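Local structure of thymidylate synthase (Enterobacteria phage T4, 1TIS) at residues G167-F181 and I205-Y219. The protein catalyses the reductive methylation of dUMP to dTMP, using methylenetetrahydrofolate as both one-carbon donor and reductant, and works as a homodimer. Residues are numbered along the deposited sequence; the frame is centred on the assembly and turned at random.
Sequences GYLDLQWYQRSVDVF and IPGDLIFSGGNTHIY. With PO4 (phosphate ion), chain B.
Strands 168-175 and 205-213 pair in parallel, their axes 37° apart, and both turn a corner, at 176-177 and 214-215, while Asn215 N to Arg176 O and Val178 N to Asn215 O carry the pairing round it. A beta bulge shifts the register by one between Leu169 and Leu171. There Gly207 faces the first strand where the register slips, and its lack of a side chain suits it to that place; Asp170 bends its carboxylate back to the strand, OD1 taking the N-H of Asp208 at 3.1 Å in a nearly straight bond. On the face of Trp173, Phe211 slants over the indole, planes 45° apart, with CD1 3.4 Å from Trp173 CZ3. Val178 CG2 meets the Phe211 ring at its edge, 3.7 Å from CZ; these broad apolar groups suit a buried face. Beyond the corner, the His217 ring lies with a face toward Val178 O, its chi1 of 62° swinging it back so that NE2 comes 2.9 Å from Ser177 OG. The guanidinium of Arg176, its chain bent at chi3, meets a phosphate at its edge, NH2 to O4 2.8 Å; Arg137 of the second subunit also binds this ion, consistent with the place of the dUMP phosphate. Arg176 to Asp179 and His217 to Tyr219 probably line the dUMP site. On the other face from Trp173, Gln172 NE2 bonds to Gly213 O of the second subunit, joining the sheets of the dimer. Helix 184-202 completes the beta-alpha-beta crossover, stacking Tyr191 on Trp173, while strand 157-164 pairs with 168-179 and strand 33-37 with 205-219.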
loop_
_atom_site.group_PDB
_atom_site.type_symbol
_atom_site.label_atom_id
_atom_site.label_comp_id
_atom_site.label_asym_id
_atom_site.label_seq_id
_atom_site.Cartn_x
_atom_site.Cartn_y
_atom_site.Cartn_z
ATOM N N GLY A 167 4.880 22.916 -3.485
ATOM C CA GLY A 167 5.739 23.337 -2.398
ATOM C C GLY A 167 5.638 22.505 -1.139
ATOM O O GLY A 167 6.255 22.814 -0.120
ATOM N N TYR A 168 4.851 21.442 -1.162
ATOM C CA TYR A 168 4.840 20.549 -0.023
ATOM C C TYR A 168 5.171 19.127 -0.513
ATOM O O TYR A 168 5.088 18.782 -1.707
ATOM C CB TYR A 168 3.482 20.606 0.653
ATOM C CG TYR A 168 3.065 21.977 1.172
ATOM C CD1 TYR A 168 2.385 22.828 0.321
ATOM C CD2 TYR A 168 3.245 22.350 2.494
ATOM C CE1 TYR A 168 1.865 24.030 0.769
ATOM C CE2 TYR A 168 2.721 23.551 2.950
ATOM C CZ TYR A 168 2.024 24.391 2.086
ATOM O OH TYR A 168 1.411 25.571 2.531
ATOM N N LEU A 169 5.671 18.350 0.427
ATOM C CA LEU A 169 6.046 16.979 0.180
ATOM C C LEU A 169 5.067 16.188 0.991
ATOM O O LEU A 169 4.763 16.574 2.119
ATOM C CB LEU A 169 7.430 16.706 0.690
ATOM C CG LEU A 169 7.966 15.319 0.569
ATOM C CD1 LEU A 169 8.084 14.923 -0.898
ATOM C CD2 LEU A 169 9.288 15.290 1.278
ATOM N N ASP A 170 4.551 15.095 0.492
ATOM C CA ASP A 170 3.596 14.356 1.277
ATOM C C ASP A 170 4.091 12.921 1.323
ATOM O O ASP A 170 4.695 12.519 0.316
ATOM C CB ASP A 170 2.226 14.440 0.610
ATOM C CG ASP A 170 1.669 15.835 0.300
ATOM O OD1 ASP A 170 1.864 16.779 1.068
ATOM O OD2 ASP A 170 1.007 15.960 -0.727
ATOM N N LEU A 171 3.921 12.147 2.407
ATOM C CA LEU A 171 4.340 10.763 2.386
ATOM C C LEU A 171 3.175 9.918 2.829
ATOM O O LEU A 171 2.400 10.347 3.683
ATOM C CB LEU A 171 5.505 10.477 3.349
ATOM C CG LEU A 171 6.102 9.038 3.316
ATOM C CD1 LEU A 171 7.545 9.142 3.721
ATOM C CD2 LEU A 171 5.387 8.070 4.242
ATOM N N GLN A 172 3.029 8.692 2.346
ATOM C CA GLN A 172 1.976 7.787 2.808
ATOM C C GLN A 172 2.486 6.347 2.953
ATOM O O GLN A 172 2.937 5.742 1.994
ATOM C CB GLN A 172 0.796 7.841 1.819
ATOM C CG GLN A 172 -0.160 6.714 2.075
ATOM C CD GLN A 172 -1.361 6.797 1.206
ATOM O OE1 GLN A 172 -2.445 6.791 1.759
ATOM N NE2 GLN A 172 -1.300 6.923 -0.104
ATOM N N TRP A 173 2.382 5.738 4.098
ATOM C CA TRP A 173 2.856 4.384 4.292
ATOM C C TRP A 173 1.704 3.429 4.294
ATOM O O TRP A 173 0.534 3.813 4.518
ATOM C CB TRP A 173 3.637 4.189 5.631
ATOM C CG TRP A 173 3.298 5.086 6.811
ATOM C CD1 TRP A 173 3.157 6.467 6.761
ATOM C CD2 TRP A 173 3.036 4.618 8.043
ATOM N NE1 TRP A 173 2.784 6.867 7.956
ATOM C CE2 TRP A 173 2.702 5.786 8.740
ATOM C CE3 TRP A 173 3.041 3.374 8.595
ATOM C CZ2 TRP A 173 2.342 5.759 10.058
ATOM C CZ3 TRP A 173 2.678 3.340 9.921
ATOM C CH2 TRP A 173 2.334 4.504 10.634
ATOM N N TYR A 174 2.035 2.188 3.987
ATOM C CA TYR A 174 1.036 1.139 4.176
ATOM C C TYR A 174 1.649 0.211 5.231
ATOM O O TYR A 174 2.848 -0.090 5.178
ATOM C CB TYR A 174 0.796 0.431 2.868
ATOM C CG TYR A 174 -0.286 -0.605 2.951
ATOM C CD1 TYR A 174 -0.044 -1.820 3.581
ATOM C CD2 TYR A 174 -1.496 -0.312 2.373
ATOM C CE1 TYR A 174 -1.040 -2.768 3.638
ATOM C CE2 TYR A 174 -2.490 -1.262 2.416
ATOM C CZ TYR A 174 -2.241 -2.464 3.045
ATOM O OH TYR A 174 -3.223 -3.399 3.052
ATOM N N GLN A 175 0.898 -0.184 6.243
ATOM C CA GLN A 175 1.430 -1.053 7.286
ATOM C C GLN A 175 0.519 -2.260 7.336
ATOM O O GLN A 175 -0.712 -2.138 7.363
ATOM C CB GLN A 175 1.420 -0.339 8.613
ATOM C CG GLN A 175 1.915 -1.176 9.756
ATOM C CD GLN A 175 3.111 -0.551 10.429
ATOM O OE1 GLN A 175 4.239 -1.031 10.300
ATOM N NE2 GLN A 175 2.996 0.560 11.127
ATOM N N ARG A 176 1.133 -3.428 7.319
ATOM C CA ARG A 176 0.458 -4.703 7.318
ATOM C C ARG A 176 -0.334 -4.979 8.584
ATOM O O ARG A 176 -1.507 -5.373 8.497
ATOM C CB ARG A 176 1.478 -5.797 7.141
ATOM C CG ARG A 176 0.857 -7.097 6.726
ATOM C CD ARG A 176 1.909 -8.151 6.772
ATOM N NE ARG A 176 2.486 -8.387 8.077
ATOM C CZ ARG A 176 3.801 -8.296 8.203
ATOM N NH1 ARG A 176 4.574 -7.984 7.155
ATOM N NH2 ARG A 176 4.360 -8.523 9.376
ATOM N N SER A 177 0.292 -4.862 9.760
ATOM C CA SER A 177 -0.415 -5.094 11.016
ATOM C C SER A 177 0.089 -3.983 11.931
ATOM O O SER A 177 1.275 -3.619 11.845
ATOM C CB SER A 177 -0.062 -6.489 11.586
ATOM O OG SER A 177 -1.160 -7.143 12.243
ATOM N N VAL A 178 -0.784 -3.371 12.740
ATOM C CA VAL A 178 -0.323 -2.346 13.648
ATOM C C VAL A 178 -0.823 -2.610 15.033
ATOM O O VAL A 178 -1.930 -3.116 15.215
ATOM C CB VAL A 178 -0.811 -0.937 13.348
ATOM C CG1 VAL A 178 0.486 -0.140 13.399
ATOM C CG2 VAL A 178 -1.612 -0.766 12.056
ATOM N N ASP A 179 -0.031 -2.289 16.040
ATOM C CA ASP A 179 -0.471 -2.414 17.417
ATOM C C ASP A 179 -0.823 -0.993 17.809
ATOM O O ASP A 179 0.066 -0.308 18.321
ATOM C CB ASP A 179 0.684 -2.952 18.302
ATOM C CG ASP A 179 0.325 -3.206 19.772
ATOM O OD1 ASP A 179 -0.622 -2.584 20.280
ATOM O OD2 ASP A 179 1.004 -4.037 20.402
ATOM N N VAL A 180 -2.039 -0.496 17.645
ATOM C CA VAL A 180 -2.324 0.903 17.989
ATOM C C VAL A 180 -1.933 1.281 19.401
ATOM O O VAL A 180 -1.371 2.342 19.559
ATOM C CB VAL A 180 -3.769 1.240 17.862
ATOM C CG1 VAL A 180 -3.907 2.718 17.848
ATOM C CG2 VAL A 180 -4.307 0.797 16.541
ATOM N N PHE A 181 -2.110 0.381 20.379
ATOM C CA PHE A 181 -1.742 0.567 21.783
ATOM C C PHE A 181 -0.265 0.991 21.814
ATOM O O PHE A 181 0.086 2.132 22.135
ATOM C CB PHE A 181 -2.017 -0.802 22.452
ATOM C CG PHE A 181 -2.287 -1.076 23.949
ATOM C CD1 PHE A 181 -2.110 -0.153 24.977
ATOM C CD2 PHE A 181 -2.735 -2.364 24.282
ATOM C CE1 PHE A 181 -2.396 -0.533 26.285
ATOM C CE2 PHE A 181 -3.020 -2.724 25.594
ATOM C CZ PHE A 181 -2.854 -1.806 26.605
ATOM N N ILE A 205 8.551 22.226 1.645
ATOM C CA ILE A 205 7.898 22.450 2.925
ATOM C C ILE A 205 7.301 21.087 3.194
ATOM O O ILE A 205 6.568 20.547 2.362
ATOM C CB ILE A 205 6.744 23.521 2.839
ATOM C CG1 ILE A 205 7.211 24.877 2.238
ATOM C CG2 ILE A 205 6.172 23.669 4.235
ATOM C CD1 ILE A 205 8.451 25.610 2.823
ATOM N N PRO A 206 7.628 20.455 4.302
ATOM C CA PRO A 206 6.940 19.247 4.719
ATOM C C PRO A 206 5.421 19.491 4.717
ATOM O O PRO A 206 4.913 20.522 5.168
ATOM C CB PRO A 206 7.582 18.970 6.067
ATOM C CG PRO A 206 8.190 20.287 6.518
ATOM C CD PRO A 206 8.699 20.854 5.215
ATOM N N GLY A 207 4.680 18.564 4.122
ATOM C CA GLY A 207 3.259 18.717 3.935
ATOM C C GLY A 207 2.450 17.779 4.750
ATOM O O GLY A 207 2.481 17.864 5.963
ATOM N N ASP A 208 1.724 16.876 4.151
ATOM C CA ASP A 208 0.801 16.083 4.931
ATOM C C ASP A 208 1.339 14.689 5.101
ATOM O O ASP A 208 2.122 14.248 4.241
ATOM C CB ASP A 208 -0.538 15.987 4.240
ATOM C CG ASP A 208 -1.325 17.283 4.065
ATOM O OD1 ASP A 208 -0.777 18.392 4.173
ATOM O OD2 ASP A 208 -2.518 17.160 3.801
ATOM N N LEU A 209 0.890 13.977 6.146
ATOM C CA LEU A 209 1.339 12.625 6.436
ATOM C C LEU A 209 0.117 11.745 6.419
ATOM O O LEU A 209 -0.755 12.030 7.223
ATOM C CB LEU A 209 2.007 12.586 7.799
ATOM C CG LEU A 209 2.706 11.325 8.215
ATOM C CD1 LEU A 209 3.926 11.038 7.351
ATOM C CD2 LEU A 209 3.108 11.495 9.674
ATOM N N ILE A 210 -0.015 10.706 5.583
ATOM C CA ILE A 210 -1.208 9.860 5.486
ATOM C C ILE A 210 -0.810 8.452 5.800
ATOM O O ILE A 210 0.277 8.050 5.428
ATOM C CB ILE A 210 -1.777 9.882 4.082
ATOM C CG1 ILE A 210 -1.851 11.273 3.515
ATOM C CG2 ILE A 210 -3.186 9.372 4.134
ATOM C CD1 ILE A 210 -2.165 11.137 2.015
ATOM N N PHE A 211 -1.633 7.622 6.395
ATOM C CA PHE A 211 -1.224 6.281 6.806
ATOM C C PHE A 211 -2.295 5.303 6.385
ATOM O O PHE A 211 -3.444 5.543 6.794
ATOM C CB PHE A 211 -1.047 6.222 8.343
ATOM C CG PHE A 211 -1.353 4.893 9.027
ATOM C CD1 PHE A 211 -0.497 3.821 8.924
ATOM C CD2 PHE A 211 -2.516 4.762 9.751
ATOM C CE1 PHE A 211 -0.803 2.621 9.540
ATOM C CE2 PHE A 211 -2.823 3.566 10.363
ATOM C CZ PHE A 211 -1.965 2.489 10.262
ATOM N N SER A 212 -1.926 4.221 5.678
ATOM C CA SER A 212 -2.926 3.259 5.278
ATOM C C SER A 212 -2.753 2.028 6.138
ATOM O O SER A 212 -1.634 1.539 6.351
ATOM C CB SER A 212 -2.739 2.959 3.827
ATOM O OG SER A 212 -2.777 4.143 3.036
ATOM N N GLY A 213 -3.835 1.479 6.648
ATOM C CA GLY A 213 -3.717 0.374 7.571
ATOM C C GLY A 213 -4.316 -0.900 7.022
ATOM O O GLY A 213 -5.269 -0.913 6.229
ATOM N N GLY A 214 -3.640 -1.937 7.467
ATOM C CA GLY A 214 -4.112 -3.257 7.203
ATOM C C GLY A 214 -4.771 -3.755 8.476
ATOM O O GLY A 214 -5.837 -3.273 8.890
ATOM N N ASN A 215 -4.187 -4.717 9.159
ATOM C CA ASN A 215 -4.817 -5.141 10.386
ATOM C C ASN A 215 -4.409 -4.316 11.594
ATOM O O ASN A 215 -3.449 -4.628 12.324
ATOM C CB ASN A 215 -4.481 -6.563 10.611
ATOM C CG ASN A 215 -5.439 -7.209 11.570
ATOM O OD1 ASN A 215 -6.223 -8.072 11.192
ATOM N ND2 ASN A 215 -5.414 -6.848 12.841
ATOM N N THR A 216 -5.187 -3.258 11.782
ATOM C CA THR A 216 -5.146 -2.364 12.949
ATOM C C THR A 216 -5.817 -3.108 14.120
ATOM O O THR A 216 -6.991 -3.499 14.134
ATOM C CB THR A 216 -5.896 -1.060 12.593
ATOM O OG1 THR A 216 -5.117 -0.391 11.600
ATOM C CG2 THR A 216 -6.091 -0.147 13.772
ATOM N N HIS A 217 -5.031 -3.345 15.147
ATOM C CA HIS A 217 -5.511 -4.143 16.219
ATOM C C HIS A 217 -5.066 -3.594 17.567
ATOM O O HIS A 217 -4.016 -2.932 17.668
ATOM C CB HIS A 217 -5.004 -5.545 15.915
ATOM C CG HIS A 217 -3.499 -5.845 15.845
ATOM N ND1 HIS A 217 -2.462 -5.505 16.617
ATOM C CD2 HIS A 217 -2.986 -6.666 14.874
ATOM C CE1 HIS A 217 -1.375 -6.082 16.168
ATOM N NE2 HIS A 217 -1.715 -6.774 15.115
ATOM N N ILE A 218 -5.864 -3.882 18.593
ATOM C CA ILE A 218 -5.607 -3.533 19.975
ATOM C C ILE A 218 -5.617 -4.898 20.649
ATOM O O ILE A 218 -6.557 -5.660 20.397
ATOM C CB ILE A 218 -6.745 -2.689 20.514
ATOM C CG1 ILE A 218 -6.956 -1.410 19.729
ATOM C CG2 ILE A 218 -6.407 -2.401 21.962
ATOM C CD1 ILE A 218 -8.182 -0.660 20.261
ATOM N N TYR A 219 -4.649 -5.246 21.502
ATOM C CA TYR A 219 -4.606 -6.604 22.085
ATOM C C TYR A 219 -5.558 -6.698 23.254
ATOM O O TYR A 219 -5.750 -5.673 23.924
ATOM C CB TYR A 219 -3.192 -6.993 22.606
ATOM C CG TYR A 219 -2.171 -7.317 21.507
ATOM C CD1 TYR A 219 -2.391 -8.377 20.646
ATOM C CD2 TYR A 219 -1.058 -6.522 21.332
ATOM C CE1 TYR A 219 -1.521 -8.634 19.614
ATOM C CE2 TYR A 219 -0.187 -6.784 20.298
ATOM C CZ TYR A 219 -0.424 -7.829 19.441
ATOM O OH TYR A 219 0.419 -8.023 18.357
HETATM P P PO4 B . 2.872 -10.073 12.163
HETATM O O1 PO4 B . 3.161 -11.292 13.174
HETATM O O2 PO4 B . 1.947 -9.158 12.885
HETATM O O3 PO4 B . 2.267 -10.756 10.989
HETATM O O4 PO4 B . 4.238 -9.552 11.987
#